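Local coordinates for protein laminin subunit ALPHA-1 (Mus musculus, PDB 2JD4) that forms part of laminin-111 of the basement membrane and, through its C-terminal LG4-5 domain pair, probably helps to attach laminin to cell surfaces, at residues 45-50 with 170-175; 60-65 with 143-148; 92-97 with 124-129; 106-111 with 119-124. The protein carries 4 engineered substitutions. One frame throughout, in Å; residues are numbered along the deposited sequence.

Interaction 1 (45-50 with 170-175)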
loop_
_atom_site.group_PDB
_atom_site.type_symbol
_atom_site.label_atom_id
_atom_site.label_comp_id
_atom_site.label_asym_id
_atom_site.label_seq_id
_atom_site.Cartn_x
_atom_site.Cartn_y
_atom_site.Cartn_z
ATOM N N LEU A 45 5.218 22.245 -20.868
ATOM C CA LEU A 45 5.515 21.382 -19.730
ATOM C C LEU A 45 5.679 19.953 -20.222
ATOM O O LEU A 45 4.698 19.289 -20.559
ATOM C CB LEU A 45 4.390 21.439 -18.688
ATOM C CG LEU A 45 4.526 20.487 -17.487
ATOM C CD1 LEU A 45 5.713 20.899 -16.623
ATOM C CD2 LEU A 45 3.239 20.495 -16.665
ATOM N N GLN A 46 6.923 19.488 -20.289
ATOM C CA GLN A 46 7.196 18.124 -20.719
ATOM C C GLN A 46 7.896 17.391 -19.590
ATOM O O GLN A 46 8.995 17.767 -19.179
ATOM C CB GLN A 46 8.092 18.081 -21.959
ATOM C CG GLN A 46 8.454 16.646 -22.367
ATOM C CD GLN A 46 9.515 16.571 -23.459
ATOM O OE1 GLN A 46 9.278 16.956 -24.609
ATOM N NE2 GLN A 46 10.697 16.075 -23.101
ATOM N N VAL A 47 7.255 16.345 -19.092
ATOM C CA VAL A 47 7.822 15.561 -18.009
ATOM C C VAL A 47 8.049 14.124 -18.461
ATOM O O VAL A 47 7.176 13.502 -19.076
ATOM C CB VAL A 47 6.891 15.551 -16.779
ATOM C CG1 VAL A 47 7.528 14.753 -15.644
ATOM C CG2 VAL A 47 6.602 16.980 -16.326
ATOM N N GLN A 48 9.231 13.603 -18.167
ATOM C CA GLN A 48 9.556 12.232 -18.520
ATOM C C GLN A 48 10.099 11.559 -17.266
ATOM O O GLN A 48 10.940 12.123 -16.566
ATOM C CB GLN A 48 10.602 12.197 -19.637
ATOM C CG GLN A 48 10.790 10.831 -20.260
ATOM C CD GLN A 48 11.798 10.848 -21.397
ATOM O OE1 GLN A 48 11.735 11.705 -22.282
ATOM N NE2 GLN A 48 12.730 9.899 -21.382
ATOM N N LEU A 49 9.609 10.355 -16.984
ATOM C CA LEU A 49 10.042 9.613 -15.800
ATOM C C LEU A 49 9.854 8.120 -16.023
ATOM O O LEU A 49 9.227 7.713 -16.988
ATOM C CB LEU A 49 9.240 10.074 -14.576
ATOM C CG LEU A 49 7.711 9.971 -14.613
ATOM C CD1 LEU A 49 7.279 8.561 -14.221
ATOM C CD2 LEU A 49 7.107 10.986 -13.659
ATOM N N SER A 50 10.422 7.304 -15.142
ATOM C CA SER A 50 10.278 5.852 -15.245
ATOM C C SER A 50 9.571 5.406 -13.972
ATOM O O SER A 50 9.862 5.910 -12.888
ATOM C CB SER A 50 11.647 5.170 -15.368
ATOM O OG SER A 50 12.456 5.434 -14.233
ATOM N N GLY A 170 12.227 6.313 -10.787
ATOM C CA GLY A 170 13.623 6.558 -11.072
ATOM C C GLY A 170 13.864 8.033 -11.322
ATOM O O GLY A 170 13.316 8.893 -10.627
ATOM N N GLU A 171 14.667 8.328 -12.336
ATOM C CA GLU A 171 14.989 9.705 -12.673
ATOM C C GLU A 171 13.799 10.402 -13.345
ATOM O O GLU A 171 12.951 9.756 -13.955
ATOM C CB GLU A 171 16.206 9.742 -13.609
ATOM C CG GLU A 171 17.477 9.084 -13.052
ATOM C CD GLU A 171 17.902 9.642 -11.707
ATOM O OE1 GLU A 171 17.686 10.848 -11.461
ATOM O OE2 GLU A 171 18.468 8.879 -10.892
ATOM N N ILE A 172 13.749 11.722 -13.225
ATOM C CA ILE A 172 12.679 12.506 -13.833
ATOM C C ILE A 172 13.244 13.762 -14.490
ATOM O O ILE A 172 14.139 14.421 -13.949
ATOM C CB ILE A 172 11.598 12.887 -12.783
ATOM C CG1 ILE A 172 10.557 13.819 -13.412
ATOM C CG2 ILE A 172 12.253 13.516 -11.563
ATOM C CD1 ILE A 172 9.411 14.205 -12.471
ATOM N N MET A 173 12.727 14.072 -15.675
ATOM C CA MET A 173 13.161 15.234 -16.434
ATOM C C MET A 173 12.001 16.190 -16.684
ATOM O O MET A 173 10.871 15.759 -16.905
ATOM C CB MET A 173 13.699 14.803 -17.794
ATOM C CG MET A 173 14.904 13.904 -17.767
ATOM S SD MET A 173 15.283 13.411 -19.457
ATOM C CE MET A 173 15.268 15.006 -20.282
ATOM N N VAL A 174 12.293 17.485 -16.656
ATOM C CA VAL A 174 11.291 18.511 -16.923
ATOM C C VAL A 174 11.894 19.408 -18.007
ATOM O O VAL A 174 12.978 19.961 -17.822
ATOM C CB VAL A 174 10.978 19.349 -15.669
ATOM C CG1 VAL A 174 10.043 20.490 -16.033
ATOM C CG2 VAL A 174 10.321 18.477 -14.603
ATOM N N ASN A 175 11.208 19.525 -19.144
ATOM C CA ASN A 175 11.701 20.333 -20.259
ATOM C C ASN A 175 13.178 20.067 -20.592
ATOM O O ASN A 175 13.985 20.998 -20.711
ATOM C CB ASN A 175 11.475 21.830 -19.975
ATOM C CG ASN A 175 9.998 22.204 -19.973
ATOM O OD1 ASN A 175 9.131 21.327 -19.975
ATOM N ND2 ASN A 175 9.704 23.508 -19.960
#
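In one sheet of the laminin G beta-sandwich, Val47 and Gln48 pair antiparallel with Val174 and Met173, joining a strand from early in the domain to one 120 residues later. The short strand axes come within 4.7 Å. Gln48 and Met173 form a hydrogen-bonded pair: Met173 N to Gln48 O measures 2.8 Å, and Gln48 N returns a bond to Met173 O. Where strand 170-174 ends, a side chain carries the ladder one rung further. Asn175 has turned into a left-handed backbone conformation, yet its N still reaches Gln46 O, while OD1 accepts Gln46 N at 2.9 Å, almost straight along the C=O axis, and so stands in for a strand carbonyl. Its ND2 is held by Arg44 O. Shortened to alanine, this residue would probably leave Gln46 N without its acceptor and let the end of the strand fray. The buried face carries aliphatic groups. Ile172, fully extended with CG1 anti to the backbone N (chi1 175°), sends CD1 between two neighbours, 3.7 Å from Val47 CG1 and 4.1 Å from Leu49 CD2. Val47 meets Tyr61 and Leu49 meets Ile60 of the opposing sheet. Gln48 and Met173 lie on the other, partly exposed face. At the far end the ladder closes with a longer bond, Gly170 N to Ser50 O at 3.2 Å, its donor tilted 31° from the carbonyl plane.

Interaction 2 (60-65 with 143-148)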
loop_
_atom_site.group_PDB
_atom_site.type_symbol
_atom_site.label_atom_id
_atom_site.label_comp_id
_atom_site.label_asym_id
_atom_site.label_seq_id
_atom_site.Cartn_x
_atom_site.Cartn_y
_atom_site.Cartn_z
ATOM N N ILE A 60 1.249 10.873 -8.838
ATOM C CA ILE A 60 2.644 10.728 -9.253
ATOM C C ILE A 60 3.413 12.057 -9.192
ATOM O O ILE A 60 4.547 12.092 -8.701
ATOM C CB ILE A 60 2.717 10.098 -10.655
ATOM C CG1 ILE A 60 2.012 8.732 -10.630
ATOM C CG2 ILE A 60 4.176 9.964 -11.090
ATOM C CD1 ILE A 60 1.757 8.100 -12.006
ATOM N N TYR A 61 2.819 13.142 -9.699
ATOM C CA TYR A 61 3.440 14.469 -9.584
ATOM C C TYR A 61 2.390 15.571 -9.610
ATOM O O TYR A 61 1.296 15.392 -10.163
ATOM C CB TYR A 61 4.519 14.715 -10.659
ATOM C CG TYR A 61 4.055 15.127 -12.042
ATOM C CD1 TYR A 61 3.467 16.373 -12.270
ATOM C CD2 TYR A 61 4.262 14.292 -13.137
ATOM C CE1 TYR A 61 3.104 16.771 -13.554
ATOM C CE2 TYR A 61 3.899 14.681 -14.425
ATOM C CZ TYR A 61 3.321 15.925 -14.622
ATOM O OH TYR A 61 2.968 16.316 -15.894
ATOM N N TYR A 62 2.732 16.706 -9.007
ATOM C CA TYR A 62 1.835 17.849 -8.923
ATOM C C TYR A 62 2.598 19.176 -8.855
ATOM O O TYR A 62 3.633 19.276 -8.191
ATOM C CB TYR A 62 0.961 17.687 -7.675
ATOM C CG TYR A 62 0.074 18.856 -7.315
ATOM C CD1 TYR A 62 -1.151 19.059 -7.957
ATOM C CD2 TYR A 62 0.438 19.737 -6.300
ATOM C CE1 TYR A 62 -1.986 20.107 -7.588
ATOM C CE2 TYR A 62 -0.389 20.792 -5.926
ATOM C CZ TYR A 62 -1.598 20.970 -6.571
ATOM O OH TYR A 62 -2.417 22.007 -6.195
ATOM N N VAL A 63 2.086 20.180 -9.565
ATOM C CA VAL A 63 2.647 21.533 -9.561
ATOM C C VAL A 63 1.441 22.463 -9.570
ATOM O O VAL A 63 0.420 22.151 -10.187
ATOM C CB VAL A 63 3.529 21.838 -10.802
ATOM C CG1 VAL A 63 4.820 21.043 -10.732
ATOM C CG2 VAL A 63 2.771 21.534 -12.081
ATOM N N ALA A 64 1.536 23.592 -8.876
ATOM C CA ALA A 64 0.401 24.500 -8.828
ATOM C C ALA A 64 0.745 25.898 -8.367
ATOM O O ALA A 64 1.772 26.135 -7.719
ATOM C CB ALA A 64 -0.680 23.924 -7.924
ATOM N N HIS A 65 -0.142 26.828 -8.704
ATOM C CA HIS A 65 0.023 28.211 -8.319
ATOM C C HIS A 65 -0.238 28.251 -6.822
ATOM O O HIS A 65 -0.845 27.329 -6.262
ATOM C CB HIS A 65 -0.990 29.075 -9.076
ATOM C CG HIS A 65 -0.822 30.544 -8.854
ATOM N ND1 HIS A 65 -1.183 31.166 -7.678
ATOM C CD2 HIS A 65 -0.311 31.512 -9.651
ATOM C CE1 HIS A 65 -0.901 32.454 -7.761
ATOM N NE2 HIS A 65 -0.370 32.690 -8.947
ATOM N N LYS A 143 8.125 24.705 -7.740
ATOM C CA LYS A 143 8.314 23.478 -6.968
ATOM C C LYS A 143 7.458 22.344 -7.513
ATOM O O LYS A 143 6.298 22.545 -7.856
ATOM C CB LYS A 143 7.938 23.701 -5.499
ATOM C CG LYS A 143 8.765 24.751 -4.780
ATOM C CD LYS A 143 8.238 25.006 -3.371
ATOM C CE LYS A 143 9.044 26.105 -2.676
ATOM N NZ LYS A 143 8.527 26.429 -1.314
ATOM N N LEU A 144 8.029 21.147 -7.585
ATOM C CA LEU A 144 7.281 19.999 -8.072
ATOM C C LEU A 144 7.200 18.950 -6.974
ATOM O O LEU A 144 8.210 18.597 -6.374
ATOM C CB LEU A 144 7.941 19.410 -9.327
ATOM C CG LEU A 144 7.311 18.139 -9.922
ATOM C CD1 LEU A 144 7.392 18.152 -11.445
ATOM C CD2 LEU A 144 8.018 16.921 -9.367
ATOM N N TYR A 145 5.988 18.478 -6.697
ATOM C CA TYR A 145 5.783 17.451 -5.679
ATOM C C TYR A 145 5.788 16.103 -6.386
ATOM O O TYR A 145 4.974 15.868 -7.283
ATOM C CB TYR A 145 4.449 17.662 -4.962
ATOM C CG TYR A 145 4.376 18.969 -4.214
ATOM C CD1 TYR A 145 4.070 20.159 -4.878
ATOM C CD2 TYR A 145 4.641 19.023 -2.846
ATOM C CE1 TYR A 145 4.025 21.367 -4.194
ATOM C CE2 TYR A 145 4.602 20.228 -2.156
ATOM C CZ TYR A 145 4.292 21.395 -2.833
ATOM O OH TYR A 145 4.240 22.586 -2.143
ATOM N N LEU A 146 6.709 15.228 -5.983
ATOM C CA LEU A 146 6.850 13.908 -6.591
ATOM C C LEU A 146 6.417 12.747 -5.685
ATOM O O LEU A 146 6.827 12.652 -4.521
ATOM C CB LEU A 146 8.311 13.690 -7.026
ATOM C CG LEU A 146 8.616 12.388 -7.791
ATOM C CD1 LEU A 146 7.929 12.434 -9.174
ATOM C CD2 LEU A 146 10.135 12.222 -7.958
ATOM N N GLY A 147 5.579 11.871 -6.235
ATOM C CA GLY A 147 5.112 10.703 -5.511
ATOM C C GLY A 147 4.019 10.883 -4.476
ATOM O O GLY A 147 3.477 9.896 -3.980
ATOM N N GLY A 148 3.707 12.128 -4.134
ATOM C CA GLY A 148 2.681 12.392 -3.142
ATOM C C GLY A 148 2.712 13.852 -2.723
ATOM O O GLY A 148 3.410 14.656 -3.335
HETATM O O HOH W 1 4.222 24.193 -7.867
#
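Tyr62 and Tyr145 lie side by side on one face of their sheet, pointing the same way, with Tyr62 CD2 3.9 Å from Tyr145 CD1. That CD1 comes to the edge of the Tyr62 ring, near its plane. The Tyr145 ring presents its edge to the strand opposite, with Tyr62 O in its plane and 3.5 Å from CD1. Different first torsions make this possible: Tyr62 holds CG anti to its N (chi1 173°), whereas Tyr145 swings CG beside its N (chi1 -63°). The hydroxyl of Tyr62 is hydrogen-bonded to that of Tyr153. Beneath the rings the two residues form an antiparallel hydrogen-bonded pair, Tyr145 N meeting Tyr62 O at 2.9 Å. These strands are neighbours in the second sheet of the laminin G sandwich, and Ile60 and Tyr61 together face Leu74 on the next strand as a classic beta bulge. On the interior face the Tyr61 ring rises toward the other sheet, where its OH is hydrogen-bonded to Thr110; its CB packs near Leu144 CD2. Val63 CG1 presses against Leu144 CB at 3.8 Å. At the bulge, Leu146 CD1 lies beside Ile60 O, and Gly147 N binds that oxygen at 2.7 Å from 41° above the carbonyl plane. At the opposite end a water takes over from direct pairing, accepting from Ala64 N at 2.9 Å and able to donate to Lys143 O, 2.7 Å away.

Interaction 3 (92-97 with 124-129)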
loop_
_atom_site.group_PDB
_atom_site.type_symbol
_atom_site.label_atom_id
_atom_site.label_comp_id
_atom_site.label_asym_id
_atom_site.label_seq_id
_atom_site.Cartn_x
_atom_site.Cartn_y
_atom_site.Cartn_z
ATOM N N THR A 92 -7.944 20.844 -19.012
ATOM C CA THR A 92 -7.698 19.989 -20.166
ATOM C C THR A 92 -7.292 18.636 -19.577
ATOM O O THR A 92 -6.505 18.588 -18.635
ATOM C CB THR A 92 -6.540 20.528 -21.046
ATOM O OG1 THR A 92 -6.873 21.827 -21.549
ATOM C CG2 THR A 92 -6.285 19.598 -22.218
ATOM N N LYS A 93 -7.830 17.544 -20.109
ATOM C CA LYS A 93 -7.499 16.219 -19.592
ATOM C C LYS A 93 -7.128 15.228 -20.684
ATOM O O LYS A 93 -7.713 15.234 -21.764
ATOM C CB LYS A 93 -8.672 15.668 -18.777
ATOM C CG LYS A 93 -8.424 14.297 -18.168
ATOM C CD LYS A 93 -9.495 13.954 -17.139
ATOM C CE LYS A 93 -9.177 12.649 -16.422
ATOM N NZ LYS A 93 -10.119 12.392 -15.298
ATOM N N VAL A 94 -6.143 14.381 -20.399
ATOM C CA VAL A 94 -5.696 13.361 -21.346
ATOM C C VAL A 94 -5.574 12.033 -20.603
ATOM O O VAL A 94 -5.137 11.999 -19.453
ATOM C CB VAL A 94 -4.304 13.682 -21.936
ATOM C CG1 VAL A 94 -4.061 12.834 -23.172
ATOM C CG2 VAL A 94 -4.184 15.165 -22.248
ATOM N N SER A 95 -5.959 10.945 -21.261
ATOM C CA SER A 95 -5.873 9.617 -20.662
ATOM C C SER A 95 -5.109 8.696 -21.599
ATOM O O SER A 95 -4.994 8.969 -22.793
ATOM C CB SER A 95 -7.272 9.044 -20.410
ATOM O OG SER A 95 -7.979 9.811 -19.448
ATOM N N HIS A 96 -4.575 7.612 -21.051
ATOM C CA HIS A 96 -3.835 6.645 -21.849
ATOM C C HIS A 96 -4.335 5.254 -21.463
ATOM O O HIS A 96 -4.559 4.972 -20.283
ATOM C CB HIS A 96 -2.338 6.771 -21.575
ATOM C CG HIS A 96 -1.480 6.033 -22.554
ATOM N ND1 HIS A 96 -0.715 6.674 -23.507
ATOM C CD2 HIS A 96 -1.272 4.709 -22.734
ATOM C CE1 HIS A 96 -0.074 5.775 -24.231
ATOM N NE2 HIS A 96 -0.395 4.574 -23.783
ATOM N N PRO A 97 -4.520 4.369 -22.455
ATOM C CA PRO A 97 -5.000 2.996 -22.260
ATOM C C PRO A 97 -4.063 2.003 -21.568
ATOM O O PRO A 97 -4.524 1.055 -20.939
ATOM C CB PRO A 97 -5.335 2.555 -23.681
ATOM C CG PRO A 97 -4.284 3.249 -24.482
ATOM C CD PRO A 97 -4.317 4.643 -23.889
ATOM N N GLN A 124 4.475 4.484 -26.948
ATOM C CA GLN A 124 3.178 4.548 -27.618
ATOM C C GLN A 124 2.529 5.885 -27.275
ATOM O O GLN A 124 2.138 6.123 -26.134
ATOM C CB GLN A 124 2.284 3.373 -27.178
ATOM C CG GLN A 124 1.879 3.380 -25.704
ATOM C CD GLN A 124 1.290 2.053 -25.228
ATOM O OE1 GLN A 124 0.270 1.584 -25.743
ATOM N NE2 GLN A 124 1.932 1.448 -24.230
ATOM N N GLU A 125 2.426 6.757 -28.274
ATOM C CA GLU A 125 1.857 8.088 -28.089
ATOM C C GLU A 125 0.344 8.097 -28.289
ATOM O O GLU A 125 -0.175 7.464 -29.209
ATOM C CB GLU A 125 2.527 9.069 -29.064
ATOM C CG GLU A 125 2.259 10.543 -28.784
ATOM C CD GLU A 125 3.012 11.471 -29.732
ATOM O OE1 GLU A 125 4.261 11.399 -29.793
ATOM O OE2 GLU A 125 2.354 12.279 -30.417
ATOM N N SER A 126 -0.360 8.811 -27.413
ATOM C CA SER A 126 -1.817 8.914 -27.495
ATOM C C SER A 126 -2.189 10.084 -28.398
ATOM O O SER A 126 -1.378 10.972 -28.638
ATOM C CB SER A 126 -2.411 9.171 -26.113
ATOM O OG SER A 126 -2.144 10.504 -25.705
ATOM N N PRO A 127 -3.423 10.097 -28.921
ATOM C CA PRO A 127 -3.798 11.220 -29.783
ATOM C C PRO A 127 -3.782 12.510 -28.965
ATOM O O PRO A 127 -3.941 12.475 -27.743
ATOM C CB PRO A 127 -5.202 10.835 -30.250
ATOM C CG PRO A 127 -5.113 9.339 -30.332
ATOM C CD PRO A 127 -4.400 8.999 -29.034
ATOM N N SER A 128 -3.582 13.644 -29.631
ATOM C CA SER A 128 -3.543 14.925 -28.939
ATOM C C SER A 128 -4.923 15.468 -28.585
ATOM O O SER A 128 -5.929 15.104 -29.192
ATOM C CB SER A 128 -2.807 15.968 -29.781
ATOM O OG SER A 128 -1.430 15.659 -29.881
ATOM N N VAL A 129 -4.950 16.344 -27.589
ATOM C CA VAL A 129 -6.175 16.984 -27.144
ATOM C C VAL A 129 -5.936 18.485 -27.232
ATOM O O VAL A 129 -4.811 18.954 -27.028
ATOM C CB VAL A 129 -6.518 16.600 -25.690
ATOM C CG1 VAL A 129 -7.719 17.391 -25.215
ATOM C CG2 VAL A 129 -6.810 15.113 -25.602
#
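The backbones of Thr92 to His96 and Gln124 to Val129 run in nearly opposite directions, 159° apart, but stay too distant to pair: the CA atoms of His96 and Ser126 are 6.4 Å apart, those of Val94 and Val129 6.9 Å. They belong to different sheets of the laminin G sandwich, strand 91-95 being outermost in its own, and side chains do most of the bridging. The side chains of Thr92 and Val129 slide past each other, CG2 to CG1 4.0 Å, and Val94 CG1 comes near Ser126 OG, which is hydrogen-bonded to Met119 N. His96 makes the closest approach. With CG anti to its N (chi1 -168°), the imidazole reaches across to put CE1 2.9 Å from Gln124 O, the oxygen lying in the ring plane at its edge. Gln124 crosses it obliquely, CG 3.2 Å from His96 NE2, with ring and amide planes perpendicular. With alanine replacing His96, a gap would probably open between the strand end and Gln124, leaving the glutamine's CG without its neighbour. As modelled, both buried ring nitrogens lack a partner, but the short CE1 approach to Gln124 O leaves open that the ring is turned over and an N-H faces that carbonyl.

Interaction 4 (106-111 with 119-124)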
loop_
_atom_site.group_PDB
_atom_site.type_symbol
_atom_site.label_atom_id
_atom_site.label_comp_id
_atom_site.label_asym_id
_atom_site.label_seq_id
_atom_site.Cartn_x
_atom_site.Cartn_y
_atom_site.Cartn_z
ATOM N N HIS A 106 8.343 1.069 -16.623
ATOM C CA HIS A 106 7.731 1.734 -17.770
ATOM C C HIS A 106 8.264 3.159 -17.864
ATOM O O HIS A 106 8.619 3.764 -16.852
ATOM C CB HIS A 106 6.210 1.801 -17.605
ATOM C CG HIS A 106 5.547 0.464 -17.508
ATOM N ND1 HIS A 106 5.466 -0.406 -18.575
ATOM C CD2 HIS A 106 4.930 -0.152 -16.471
ATOM C CE1 HIS A 106 4.827 -1.500 -18.198
ATOM N NE2 HIS A 106 4.493 -1.371 -16.926
ATOM N N THR A 107 8.330 3.691 -19.077
ATOM C CA THR A 107 8.769 5.065 -19.268
ATOM C C THR A 107 7.488 5.844 -19.547
ATOM O O THR A 107 6.643 5.395 -20.320
ATOM C CB THR A 107 9.732 5.200 -20.460
ATOM O OG1 THR A 107 9.066 4.788 -21.659
ATOM C CG2 THR A 107 10.961 4.332 -20.243
ATOM N N VAL A 108 7.336 6.994 -18.904
ATOM C CA VAL A 108 6.137 7.806 -19.073
ATOM C C VAL A 108 6.482 9.241 -19.434
ATOM O O VAL A 108 7.445 9.804 -18.925
ATOM C CB VAL A 108 5.298 7.812 -17.777
ATOM C CG1 VAL A 108 4.131 8.789 -17.910
ATOM C CG2 VAL A 108 4.786 6.394 -17.488
ATOM N N LYS A 109 5.690 9.828 -20.322
ATOM C CA LYS A 109 5.912 11.200 -20.738
ATOM C C LYS A 109 4.577 11.937 -20.819
ATOM O O LYS A 109 3.610 11.414 -21.369
ATOM C CB LYS A 109 6.603 11.227 -22.107
ATOM C CG LYS A 109 6.960 12.622 -22.598
ATOM C CD LYS A 109 7.164 12.642 -24.112
ATOM C CE LYS A 109 8.236 11.668 -24.568
ATOM N NZ LYS A 109 8.355 11.667 -26.058
ATOM N N THR A 110 4.515 13.135 -20.245
ATOM C CA THR A 110 3.303 13.941 -20.302
ATOM C C THR A 110 3.724 15.250 -20.950
ATOM O O THR A 110 4.729 15.848 -20.563
ATOM C CB THR A 110 2.696 14.214 -18.901
ATOM O OG1 THR A 110 3.617 14.963 -18.100
ATOM C CG2 THR A 110 2.367 12.899 -18.199
ATOM N N GLU A 111 2.959 15.697 -21.938
ATOM C CA GLU A 111 3.321 16.913 -22.641
ATOM C C GLU A 111 2.232 17.918 -22.937
ATOM O O GLU A 111 1.234 17.601 -23.573
ATOM C CB GLU A 111 3.993 16.569 -23.967
ATOM C CG GLU A 111 5.435 16.150 -23.865
ATOM C CD GLU A 111 6.055 15.948 -25.230
ATOM O OE1 GLU A 111 6.177 14.781 -25.663
ATOM O OE2 GLU A 111 6.402 16.961 -25.873
ATOM N N MET A 119 0.020 12.230 -24.127
ATOM C CA MET A 119 0.763 11.344 -23.232
ATOM C C MET A 119 1.430 10.211 -23.987
ATOM O O MET A 119 0.950 9.785 -25.035
ATOM C CB MET A 119 -0.168 10.715 -22.202
ATOM C CG MET A 119 -0.994 11.674 -21.393
ATOM S SD MET A 119 -2.039 10.725 -20.278
ATOM C CE MET A 119 -0.744 10.051 -19.179
ATOM N N THR A 120 2.523 9.704 -23.429
ATOM C CA THR A 120 3.251 8.600 -24.041
ATOM C C THR A 120 3.670 7.602 -22.967
ATOM O O THR A 120 4.154 7.992 -21.906
ATOM C CB THR A 120 4.528 9.094 -24.763
ATOM O OG1 THR A 120 4.193 10.159 -25.664
ATOM C CG2 THR A 120 5.166 7.959 -25.546
ATOM N N VAL A 121 3.462 6.319 -23.237
ATOM C CA VAL A 121 3.863 5.269 -22.308
ATOM C C VAL A 121 4.610 4.225 -23.121
ATOM O O VAL A 121 4.077 3.675 -24.080
ATOM C CB VAL A 121 2.652 4.608 -21.596
ATOM C CG1 VAL A 121 3.139 3.463 -20.689
ATOM C CG2 VAL A 121 1.909 5.647 -20.756
ATOM N N ASP A 122 5.857 3.973 -22.742
ATOM C CA ASP A 122 6.699 3.015 -23.440
ATOM C C ASP A 122 6.730 3.283 -24.946
ATOM O O ASP A 122 6.677 2.356 -25.743
ATOM C CB ASP A 122 6.226 1.579 -23.182
ATOM C CG ASP A 122 6.315 1.185 -21.712
ATOM O OD1 ASP A 122 7.268 1.623 -21.037
ATOM O OD2 ASP A 122 5.439 0.430 -21.235
ATOM N N GLY A 123 6.802 4.556 -25.323
ATOM C CA GLY A 123 6.867 4.914 -26.732
ATOM C C GLY A 123 5.559 5.019 -27.502
ATOM O O GLY A 123 5.537 5.576 -28.605
ATOM N N GLN A 124 4.475 4.484 -26.948
ATOM C CA GLN A 124 3.178 4.548 -27.618
ATOM C C GLN A 124 2.529 5.885 -27.275
ATOM O O GLN A 124 2.138 6.123 -26.134
ATOM C CB GLN A 124 2.284 3.373 -27.178
ATOM C CG GLN A 124 1.879 3.380 -25.704
ATOM C CD GLN A 124 1.290 2.053 -25.228
ATOM O OE1 GLN A 124 0.270 1.584 -25.743
ATOM N NE2 GLN A 124 1.932 1.448 -24.230
HETATM O O HOH W 2 7.809 6.809 -23.275
HETATM O O HOH W 3 3.789 12.398 -24.435
#
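His106 meets the Asp122 carboxylate with the ND1 edge of its ring, the planes 42° apart, and donates ND1-H to OD2 at 2.8 Å. The oxygen offers its syn lone pair and sits 23° out of the ring plane, and the bond is bent, 145° at the hydrogen. The other oxygen, OD1, takes Thr107 N at 3.0 Å, also on its syn side. Two neighbouring donors thus grip one carboxylate and fix its rotation, while Asp122 N closes the circuit on Thr107 O. On the far side of the ring, NE2 is bonded to Asp102, and a histidine held between two carboxylates is likely to be biased toward its charged form. Further along, Lys109 and Thr120 are a hydrogen-bonded pair, Lys109 N to Thr120 O measuring 2.9 Å; their side chains run together, CB to CB 4.0 Å. A water bound to Thr120 OG1 at 2.6 Å reaches Lys109 O by a weak bond, and another links Thr107 OG1 to Gly123 N. The opposite face is mostly apolar: Val108 CG2 approaches Val121 CG2 at 4.4 Å, and Thr110 CG2 lies beside Met119 CE, the row packing on Leu74 and Leu81 of the other sheet. After Val121 the chain reverses through Asp122 and Gly123; at Gly123 a side chain would jam against the carbonyl oxygen of Asp122. This makes a type I' turn into the next strand, and two successive antiparallel hairpins, 106-113 with 116-121 and then 116-121 with 124-130, build this flank of the laminin G sandwich.

From the N terminus, the chain lays down 45-50, 60-65, 92-97 and 106-111 before any contact closes. The loops then shut in reverse order: interaction 4 at 119-124, interaction 3 at 124-129, interaction 2 at 143-148 and interaction 1 at 170-175, each nested inside the next without crossing. Interactions 3 and 4 share Gln124. Interactions 1 and 4 lie in the same sheet, where strands 44-53 and 106-113 are neighbours; interaction 2 belongs to the facing one. Tyr61 spans the interior and links interaction 2 to interactions 1 and 4, while interaction 3 joins the two sheets at one margin.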